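Local coordinates for protein glucose-6-phosphate 1-dehydrogenase (Mycobacterium avium, PDB 4LGV) that probably catalyses the oxidation of glucose 6-phosphate to 6-phosphogluconolactone, the first step of the pentose phosphate pathway, as a dinucleotide-dependent dehydrogenase, at residues G37-L42 and D70-D75; Q76-A81 and R99-L104; G196-E201 and L260-M265; K215-D220 and I374-D379. All coordinates share one frame; numbering follows the deposited sequence.

Contact 1: G37-L42 and D70-D75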
# COMPACT_ATOMS: atom_id res chain seq x y z
N GLY A 37 18.01 23.71 -46.53
CA GLY A 37 17.72 25.01 -45.89
C GLY A 37 18.95 25.64 -45.23
O GLY A 37 18.82 26.42 -44.32
N ILE A 38 20.12 25.32 -45.75
CA ILE A 38 21.40 25.69 -45.12
C ILE A 38 21.68 27.19 -45.14
O ILE A 38 22.53 27.68 -44.37
CB ILE A 38 22.56 24.90 -45.77
CG1 ILE A 38 23.82 24.96 -44.96
CG2 ILE A 38 22.84 25.43 -47.16
CD1 ILE A 38 23.75 24.22 -43.67
N THR A 39 20.96 27.95 -45.95
CA THR A 39 21.08 29.42 -45.97
C THR A 39 19.99 30.13 -45.20
O THR A 39 19.97 31.37 -45.18
CB THR A 39 21.05 29.97 -47.40
OG1 THR A 39 19.79 29.67 -48.00
CG2 THR A 39 22.16 29.38 -48.20
N GLY A 40 19.10 29.38 -44.53
CA GLY A 40 18.01 30.00 -43.78
C GLY A 40 18.34 30.45 -42.36
O GLY A 40 19.49 30.38 -41.91
N ASP A 41 17.31 30.96 -41.66
CA ASP A 41 17.48 31.57 -40.33
C ASP A 41 17.94 30.60 -39.25
O ASP A 41 18.82 30.93 -38.46
CB ASP A 41 16.24 32.33 -39.86
CG ASP A 41 15.94 33.57 -40.71
OD1 ASP A 41 16.88 34.18 -41.33
OD2 ASP A 41 14.73 33.93 -40.78
N LEU A 42 17.35 29.41 -39.24
CA LEU A 42 17.74 28.45 -38.22
C LEU A 42 19.21 28.01 -38.40
O LEU A 42 19.96 27.89 -37.41
CB LEU A 42 16.80 27.25 -38.18
CG LEU A 42 17.06 26.28 -37.01
CD1 LEU A 42 16.93 26.99 -35.65
CD2 LEU A 42 16.11 25.07 -37.11
N ASP A 70 19.68 29.45 -52.95
CA ASP A 70 20.58 30.57 -53.27
C ASP A 70 21.64 30.17 -54.31
O ASP A 70 22.31 29.14 -54.19
CB ASP A 70 21.26 31.09 -52.03
CG ASP A 70 20.28 31.34 -50.90
OD1 ASP A 70 19.56 30.40 -50.48
OD2 ASP A 70 20.28 32.42 -50.37
N ASP A 71 21.83 31.03 -55.30
CA ASP A 71 22.85 30.81 -56.31
C ASP A 71 24.13 31.44 -55.80
O ASP A 71 24.48 32.56 -56.15
CB ASP A 71 22.40 31.42 -57.65
CG ASP A 71 23.33 31.08 -58.80
OD1 ASP A 71 24.24 30.24 -58.64
OD2 ASP A 71 23.12 31.67 -59.91
N ILE A 72 24.84 30.69 -54.98
CA ILE A 72 26.11 31.12 -54.41
C ILE A 72 27.09 30.00 -54.54
O ILE A 72 26.72 28.87 -54.84
CB ILE A 72 25.97 31.50 -52.93
CG1 ILE A 72 25.47 30.31 -52.13
CG2 ILE A 72 25.03 32.69 -52.80
CD1 ILE A 72 25.47 30.53 -50.63
N THR A 73 28.35 30.30 -54.35
CA THR A 73 29.41 29.29 -54.39
C THR A 73 29.61 28.71 -52.98
O THR A 73 29.14 29.25 -51.99
CB THR A 73 30.74 29.93 -54.80
OG1 THR A 73 31.11 30.88 -53.80
CG2 THR A 73 30.63 30.65 -56.18
N LEU A 74 30.37 27.64 -52.91
CA LEU A 74 30.81 27.08 -51.64
C LEU A 74 31.57 28.11 -50.78
O LEU A 74 31.32 28.21 -49.59
CB LEU A 74 31.69 25.81 -51.89
CG LEU A 74 32.21 25.15 -50.58
CD1 LEU A 74 31.07 24.82 -49.62
CD2 LEU A 74 33.04 23.90 -50.90
N ASP A 75 32.47 28.87 -51.37
CA ASP A 75 33.18 29.92 -50.61
C ASP A 75 32.24 30.92 -49.98
O ASP A 75 32.42 31.32 -48.85
CB ASP A 75 34.18 30.67 -51.51
CG ASP A 75 35.42 29.82 -51.84
OD1 ASP A 75 35.66 28.78 -51.18
OD2 ASP A 75 36.15 30.21 -52.79
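Thr-39 lies against the carboxylate of Asp-70, its CB, OG1 and CG2 all close to OD1. The two side chains approach from opposite directions, and one hydrogen bond joins them: Thr-39 OG1 donates to Asp-70 OD1 at 2.6 Å. The hydroxyl does not arrive in the plane of the acceptor; it meets OD1 from above the carboxylate, 47° out of it. Thr-39 OG1 sits between its own backbone N and carbonyl carbon (chi1 63°), which sends CG2 out beside the N. That methyl makes the second, looser touch, with Ile-72 CD1 at 4.3 Å. Asp-70 OD2 makes a long, weak ion pair with Arg-80.

Gly-37 to Gly-40 forms a type I turn, closed by Gly-40 N on Gly-37 O at 3.0 Å, and Gly-40 sits at the N-cap position of helix 41-56. A Gly-x-x-Gly-Asp-Leu run between the first strand and first helix is the coenzyme-binding fingerprint of this family, so the turn probably faces the dinucleotide. Both segments follow neighbouring parallel strands, 32-36 and 64-68, and lead into helices 41-56 and 74-87. Next along the sheet, strand 104-108 supplies Tyr-106, which touches Ile-38 and Ile-72 and hydrogen-bonds through its hydroxyl with Asp-70 O.

Contact 2: Q76-A81 and R99-L104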
# COMPACT_ATOMS: atom_id res chain seq x y z
N GLN A 76 31.23 31.34 -50.72
CA GLN A 76 30.24 32.27 -50.16
C GLN A 76 29.46 31.65 -49.00
O GLN A 76 29.19 32.29 -47.98
CB GLN A 76 29.31 32.75 -51.24
CG GLN A 76 29.95 33.74 -52.19
CD GLN A 76 29.12 34.01 -53.45
OE1 GLN A 76 28.58 33.10 -54.09
NE2 GLN A 76 29.01 35.27 -53.81
N LEU A 77 29.17 30.37 -49.12
CA LEU A 77 28.55 29.66 -48.03
C LEU A 77 29.44 29.61 -46.79
O LEU A 77 28.98 29.80 -45.68
CB LEU A 77 28.14 28.25 -48.46
CG LEU A 77 27.48 27.42 -47.38
CD1 LEU A 77 26.15 28.03 -47.01
CD2 LEU A 77 27.31 25.99 -47.82
N LEU A 78 30.72 29.35 -46.99
CA LEU A 78 31.68 29.33 -45.89
C LEU A 78 31.79 30.66 -45.16
O LEU A 78 31.88 30.68 -43.92
CB LEU A 78 33.05 28.89 -46.37
CG LEU A 78 33.06 27.43 -46.86
CD1 LEU A 78 34.47 27.10 -47.36
CD2 LEU A 78 32.66 26.42 -45.80
N ASP A 79 31.72 31.74 -45.93
CA ASP A 79 31.69 33.06 -45.33
C ASP A 79 30.42 33.19 -44.46
O ASP A 79 30.47 33.71 -43.36
CB ASP A 79 31.70 34.18 -46.37
CG ASP A 79 33.04 34.30 -47.10
OD1 ASP A 79 34.08 33.94 -46.52
OD2 ASP A 79 33.02 34.75 -48.28
N ARG A 80 29.29 32.74 -44.98
CA ARG A 80 28.05 32.78 -44.22
C ARG A 80 28.16 31.98 -42.92
O ARG A 80 27.69 32.43 -41.87
CB ARG A 80 26.90 32.22 -45.04
CG ARG A 80 26.27 33.25 -45.94
CD ARG A 80 25.17 32.54 -46.69
NE ARG A 80 24.42 33.37 -47.60
CZ ARG A 80 23.21 33.88 -47.38
NH1 ARG A 80 22.55 33.68 -46.24
NH2 ARG A 80 22.64 34.60 -48.32
N ALA A 81 28.75 30.80 -43.03
CA ALA A 81 28.92 29.94 -41.87
C ALA A 81 29.83 30.54 -40.81
O ALA A 81 29.54 30.52 -39.61
CB ALA A 81 29.47 28.61 -42.31
N ARG A 99 38.45 22.49 -40.43
CA ARG A 99 38.03 21.06 -40.47
C ARG A 99 36.58 20.95 -40.89
O ARG A 99 36.24 20.12 -41.69
CB ARG A 99 38.19 20.36 -39.14
CG ARG A 99 39.63 19.94 -38.83
CD ARG A 99 39.65 18.77 -37.85
NE ARG A 99 38.83 19.01 -36.66
CZ ARG A 99 39.25 19.62 -35.55
NH1 ARG A 99 40.47 20.11 -35.46
NH2 ARG A 99 38.42 19.72 -34.51
N LEU A 100 35.75 21.84 -40.38
CA LEU A 100 34.34 21.81 -40.73
C LEU A 100 34.19 22.13 -42.23
O LEU A 100 33.46 21.45 -42.93
CB LEU A 100 33.55 22.80 -39.89
CG LEU A 100 32.07 23.02 -40.24
CD1 LEU A 100 31.31 21.70 -40.22
CD2 LEU A 100 31.45 24.00 -39.25
N ALA A 101 34.85 23.17 -42.70
CA ALA A 101 34.78 23.56 -44.11
C ALA A 101 35.21 22.43 -45.01
O ALA A 101 34.60 22.18 -46.04
CB ALA A 101 35.64 24.77 -44.36
N GLY A 102 36.23 21.70 -44.59
CA GLY A 102 36.70 20.51 -45.32
C GLY A 102 35.68 19.42 -45.54
O GLY A 102 35.82 18.65 -46.50
N ARG A 103 34.66 19.34 -44.67
CA ARG A 103 33.59 18.35 -44.78
C ARG A 103 32.41 18.84 -45.62
O ARG A 103 31.55 18.05 -46.02
CB ARG A 103 33.01 18.04 -43.41
CG ARG A 103 34.01 17.49 -42.46
CD ARG A 103 33.35 17.12 -41.12
NE ARG A 103 34.40 17.01 -40.13
CZ ARG A 103 35.29 16.02 -40.05
NH1 ARG A 103 35.25 14.98 -40.89
NH2 ARG A 103 36.23 16.07 -39.09
N LEU A 104 32.34 20.15 -45.84
CA LEU A 104 31.14 20.77 -46.38
C LEU A 104 31.17 20.90 -47.90
O LEU A 104 32.17 21.28 -48.46
CB LEU A 104 31.01 22.15 -45.77
CG LEU A 104 29.63 22.83 -45.79
CD1 LEU A 104 28.54 21.98 -45.16
CD2 LEU A 104 29.76 24.14 -45.01
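Two helices of the Rossmann-type domain, 74-87 and 94-103, pack together here where the second one gives way to strand 104-108. Between 76-81 and 99-104 the nearest CA atoms are those of Leu-78 and Ala-101, 6.8 Å apart. Leu-78 meets two residues opposite. Its CG stands beside the backbone N (chi1 -65°), and this swings both methyls over to Ala-101: Leu-78 CD2 comes to 3.7 Å from Ala-101 CB, and Leu-78 CD1 to 4.0 Å. Ala-101 thus meets the branched end of Leu-78 with its single methyl. The same CD2 of Leu-78 also meets Leu-104 CD2 at 3.8 Å, the two leucines sliding past each other in opposite directions.

Together the helices make the connection of a beta-alpha-beta crossover, carrying the chain from strand 64-68 to its parallel neighbour 104-108 at the edge of the six-stranded sheet. Leu-104, first residue of that strand, therefore belongs to the sheet while its CD2 touches both leucines of segment 76-81. Leu-77 reaches it from the other chain segment, Leu-77 CD2 to Leu-104 CD2 at 4.2 Å, the side chains crossing at about a right angle. Leu-77 and Ala-81 also touch Phe-48 of helix 41-56, and Leu-104 touches Ile-64.

Contact 3: G196-E201 and L260-M265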
# COMPACT_ATOMS: atom_id res chain seq x y z
N GLY A 196 15.02 18.53 -26.59
CA GLY A 196 16.45 18.43 -26.33
C GLY A 196 16.85 18.81 -24.95
O GLY A 196 17.96 18.49 -24.54
N LYS A 197 15.97 19.49 -24.21
CA LYS A 197 16.22 19.85 -22.81
C LYS A 197 15.79 18.78 -21.84
O LYS A 197 15.99 18.92 -20.64
CB LYS A 197 15.43 21.12 -22.44
CG LYS A 197 15.86 22.36 -23.18
CD LYS A 197 14.95 23.57 -22.87
CE LYS A 197 15.59 24.89 -23.31
NZ LYS A 197 16.78 25.18 -22.43
N GLN A 198 15.10 17.77 -22.31
CA GLN A 198 14.49 16.84 -21.40
C GLN A 198 15.50 15.81 -20.91
O GLN A 198 16.15 15.14 -21.71
CB GLN A 198 13.32 16.15 -22.06
CG GLN A 198 12.11 17.06 -22.08
CD GLN A 198 10.84 16.38 -22.55
OE1 GLN A 198 10.65 15.20 -22.32
NE2 GLN A 198 9.93 17.16 -23.16
N PRO A 199 15.60 15.66 -19.58
CA PRO A 199 16.48 14.68 -19.00
C PRO A 199 15.79 13.33 -18.93
O PRO A 199 15.45 12.86 -17.83
CB PRO A 199 16.74 15.26 -17.60
CG PRO A 199 15.50 15.99 -17.24
CD PRO A 199 14.94 16.48 -18.55
N VAL A 200 15.59 12.73 -20.11
CA VAL A 200 14.80 11.52 -20.28
C VAL A 200 15.36 10.33 -19.48
O VAL A 200 14.63 9.68 -18.72
CB VAL A 200 14.65 11.16 -21.78
CG1 VAL A 200 13.93 9.83 -21.98
CG2 VAL A 200 13.85 12.23 -22.51
N GLU A 201 16.65 10.06 -19.62
CA GLU A 201 17.24 8.92 -18.93
C GLU A 201 17.33 9.16 -17.46
O GLU A 201 17.07 8.25 -16.65
CB GLU A 201 18.63 8.58 -19.44
CG GLU A 201 18.63 7.85 -20.78
CD GLU A 201 20.05 7.63 -21.34
OE1 GLU A 201 21.06 7.70 -20.56
OE2 GLU A 201 20.14 7.41 -22.57
N LEU A 260 5.12 15.59 -18.85
CA LEU A 260 4.12 14.96 -18.01
C LEU A 260 4.17 13.45 -18.18
O LEU A 260 4.16 12.70 -17.20
CB LEU A 260 2.75 15.52 -18.35
CG LEU A 260 1.61 14.81 -17.66
CD1 LEU A 260 1.79 14.93 -16.14
CD2 LEU A 260 0.29 15.42 -18.04
N ALA A 261 4.23 12.99 -19.42
CA ALA A 261 4.23 11.55 -19.67
C ALA A 261 5.41 10.85 -19.05
O ALA A 261 5.29 9.76 -18.50
CB ALA A 261 4.18 11.26 -21.15
N LEU A 262 6.57 11.50 -19.10
CA LEU A 262 7.76 10.93 -18.48
C LEU A 262 7.55 10.80 -16.97
O LEU A 262 8.01 9.85 -16.36
CB LEU A 262 8.97 11.80 -18.72
CG LEU A 262 9.55 11.72 -20.11
CD1 LEU A 262 10.71 12.70 -20.28
CD2 LEU A 262 10.05 10.33 -20.45
N VAL A 263 6.89 11.79 -16.38
CA VAL A 263 6.67 11.84 -14.95
C VAL A 263 5.63 10.80 -14.56
O VAL A 263 5.72 10.23 -13.49
CB VAL A 263 6.19 13.26 -14.52
CG1 VAL A 263 5.65 13.25 -13.11
CG2 VAL A 263 7.35 14.23 -14.59
N ALA A 264 4.66 10.57 -15.43
CA ALA A 264 3.47 9.78 -15.09
C ALA A 264 3.44 8.34 -15.60
O ALA A 264 2.67 7.51 -15.09
CB ALA A 264 2.28 10.49 -15.58
N MET A 265 4.27 8.01 -16.58
CA MET A 265 4.20 6.69 -17.23
C MET A 265 4.57 5.55 -16.31
O MET A 265 5.35 5.72 -15.35
CB MET A 265 5.11 6.63 -18.44
CG MET A 265 6.57 6.80 -18.13
SD MET A 265 7.63 6.90 -19.57
CE MET A 265 9.21 6.90 -18.73
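This is a buried, mainly apolar contact between the loop and first turn of helix 200-209 and the last turn of helix 246-264, its centre about 10 Å from that of the chain. One methyl carries it. Leu-262 CD1 projects into the angle between Gln-198 and Val-200, 3.9 Å from Val-200 CG2 and only 3.2 Å from Gln-198 OE1. The leucine and the valine cross at about a right angle, and a single methyl of each does the touching; with Val-200 CG1 anti to the backbone N (chi1 175°), CG2 is the branch left facing Leu-262.

Gln-198 meets the same leucine slantwise. Its chain is extended beyond CG, which brings the amide oxygen to the methyl. That approach is snug but is not a hydrogen bond; the polar partner of this amide is His-255, on the same helix as Leu-262, which pairs with Gln-198 NE2. Where the helix ends, the carbonyls of Leu-262 and Met-265 are both taken up by Arg-207. Val-200 also touches Leu-276 of helix 273-284, which continues the apolar packing.

Gly-196 and Lys-197 close the Asp-His-Phe-Leu-Gly-Lys run, a signature of glucose-6-phosphate dehydrogenases. In relatives this run lies at the substrate site, between the dinucleotide-binding fold and the large beta-sheet domain.

Contact 4: K215-D220 and I374-D379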
# COMPACT_ATOMS: atom_id res chain seq x y z
N LYS A 215 7.85 4.42 -4.18
CA LYS A 215 6.76 4.19 -3.25
C LYS A 215 5.76 5.32 -3.15
O LYS A 215 4.61 5.07 -2.83
CB LYS A 215 7.30 3.95 -1.84
CG LYS A 215 7.83 2.55 -1.64
CD LYS A 215 6.66 1.57 -1.84
CE LYS A 215 6.80 0.25 -1.13
NZ LYS A 215 8.05 -0.31 -1.65
N LEU A 216 6.18 6.56 -3.41
CA LEU A 216 5.33 7.72 -3.30
C LEU A 216 4.66 8.10 -4.62
O LEU A 216 3.80 8.97 -4.65
CB LEU A 216 6.15 8.92 -2.80
CG LEU A 216 6.98 8.75 -1.54
CD1 LEU A 216 7.85 9.95 -1.22
CD2 LEU A 216 6.07 8.44 -0.36
N TRP A 217 4.99 7.41 -5.71
CA TRP A 217 4.70 7.96 -7.03
C TRP A 217 3.37 7.49 -7.64
O TRP A 217 3.31 6.97 -8.75
CB TRP A 217 5.87 7.60 -7.96
CG TRP A 217 6.22 8.65 -8.91
CD1 TRP A 217 5.67 8.85 -10.14
CD2 TRP A 217 7.25 9.61 -8.77
NE1 TRP A 217 6.28 9.94 -10.75
CE2 TRP A 217 7.25 10.42 -9.92
CE3 TRP A 217 8.18 9.89 -7.77
CZ2 TRP A 217 8.18 11.43 -10.12
CZ3 TRP A 217 9.08 10.93 -7.95
CH2 TRP A 217 9.08 11.68 -9.11
N ASP A 218 2.31 7.67 -6.88
CA ASP A 218 0.94 7.34 -7.29
C ASP A 218 -0.11 8.12 -6.46
O ASP A 218 0.24 8.89 -5.56
CB ASP A 218 0.71 5.86 -7.24
CG ASP A 218 0.82 5.29 -5.84
OD1 ASP A 218 0.46 5.98 -4.87
OD2 ASP A 218 1.24 4.14 -5.70
N ARG A 219 -1.38 7.99 -6.83
CA ARG A 219 -2.47 8.76 -6.23
C ARG A 219 -2.68 8.50 -4.75
O ARG A 219 -3.43 9.23 -4.10
CB ARG A 219 -3.78 8.42 -6.94
CG ARG A 219 -4.20 6.97 -6.78
CD ARG A 219 -5.21 6.55 -7.82
NE ARG A 219 -6.48 7.25 -7.64
CZ ARG A 219 -7.43 6.89 -6.77
NH1 ARG A 219 -7.27 5.89 -5.93
NH2 ARG A 219 -8.55 7.56 -6.75
N ASP A 220 -2.06 7.45 -4.21
CA ASP A 220 -2.24 7.16 -2.79
C ASP A 220 -1.39 8.13 -1.99
O ASP A 220 -1.69 8.38 -0.80
CB ASP A 220 -1.87 5.71 -2.44
CG ASP A 220 -2.84 4.68 -3.03
OD1 ASP A 220 -3.97 5.03 -3.40
OD2 ASP A 220 -2.48 3.48 -3.09
N ILE A 374 7.31 17.01 -3.72
CA ILE A 374 8.43 16.57 -4.55
C ILE A 374 8.51 17.54 -5.70
O ILE A 374 7.58 17.64 -6.45
CB ILE A 374 8.19 15.18 -5.10
CG1 ILE A 374 8.12 14.17 -3.95
CG2 ILE A 374 9.31 14.79 -6.05
CD1 ILE A 374 7.69 12.79 -4.38
N VAL A 375 9.63 18.24 -5.83
CA VAL A 375 9.81 19.21 -6.90
C VAL A 375 10.91 18.78 -7.86
O VAL A 375 12.02 18.54 -7.45
CB VAL A 375 10.15 20.57 -6.34
CG1 VAL A 375 10.10 21.61 -7.43
CG2 VAL A 375 9.17 20.98 -5.24
N LEU A 376 10.58 18.69 -9.13
CA LEU A 376 11.53 18.39 -10.17
C LEU A 376 11.77 19.63 -11.04
O LEU A 376 10.86 20.04 -11.74
CB LEU A 376 10.98 17.25 -11.06
CG LEU A 376 10.54 15.98 -10.34
CD1 LEU A 376 9.89 15.02 -11.28
CD2 LEU A 376 11.71 15.29 -9.68
N ARG A 377 12.96 20.22 -10.97
CA ARG A 377 13.34 21.25 -11.91
C ARG A 377 13.88 20.56 -13.17
O ARG A 377 14.86 19.84 -13.12
CB ARG A 377 14.39 22.21 -11.32
CG ARG A 377 14.65 23.39 -12.25
CD ARG A 377 15.49 24.53 -11.65
NE ARG A 377 16.75 24.03 -11.15
CZ ARG A 377 17.12 24.05 -9.88
NH1 ARG A 377 16.35 24.63 -8.96
NH2 ARG A 377 18.27 23.50 -9.53
N ILE A 378 13.18 20.74 -14.28
CA ILE A 378 13.49 20.11 -15.56
C ILE A 378 14.55 20.94 -16.25
O ILE A 378 15.42 20.41 -16.90
CB ILE A 378 12.23 20.07 -16.47
CG1 ILE A 378 11.09 19.32 -15.79
CG2 ILE A 378 12.52 19.45 -17.82
CD1 ILE A 378 11.46 17.96 -15.26
N ASP A 379 14.47 22.26 -16.09
CA ASP A 379 15.34 23.21 -16.79
C ASP A 379 15.22 24.58 -16.12
O ASP A 379 14.15 24.92 -15.60
CB ASP A 379 14.92 23.32 -18.27
CG ASP A 379 15.82 24.22 -19.09
OD1 ASP A 379 17.01 23.85 -19.28
OD2 ASP A 379 15.36 25.30 -19.53
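Trp-217 and Leu-376 come at each other from opposite directions, the indole presenting its edge rather than its face. Leu-376 CD1 lies near the ring plane, off the outer rim of the six-membered ring, 4.1 Å from both Trp-217 CZ2 and CH2. Trp-217 has a less usual chi1 of -142°, off the staggered positions, and this swings the ring out of the loop to the strand. Ile-374 CD1 approaches the ring obliquely, 4.3 Å from Trp-217 CZ3. The same methyl stands 4.3 Å from Leu-216 CD1, so it touches both neighbours on the loop.

Ile-374 and Leu-376 are two apart on strand 373-379 and so project from one side of the sheet. The loop after helix 211-214 covers that side, shaped by an inverse gamma turn centred on Trp-217 and by an Asx turn, in which Asp-218 OD1 accepts from Asp-220 N at 3.0 Å. Helix 200-209 also covers the indole and Leu-376, through Leu-206.

No polar bond joins the two segments; methyl and aromatic surfaces alone meet in this buried layer. The indole N-H is satisfied elsewhere, by the carbonyl of Val-263, and this bond probably fixes how the ring is turned where it meets the strand's methyls.

The four contacts form two well-separated pairs. Contacts 1 and 2, with centres about 10 Å apart, share helix 74-87 in the dinucleotide-binding domain; contact 1 closes before contact 2 opens. Contacts 3 and 4, about 12 Å between centres, interleave along the sequence, so the start of helix 200-209, the loop 215-220, helix 246-264 and strand 373-379 are folded against one another. A salt bridge from Lys-197 to Asp-379 and packing of Pro-199 on Ile-378 also tie them. Contacts 1 and 4 have centres about 46 Å apart, on opposite sides of the chain's centre. Contact 3 probably lies at the domain junction, where relatives have their substrate site.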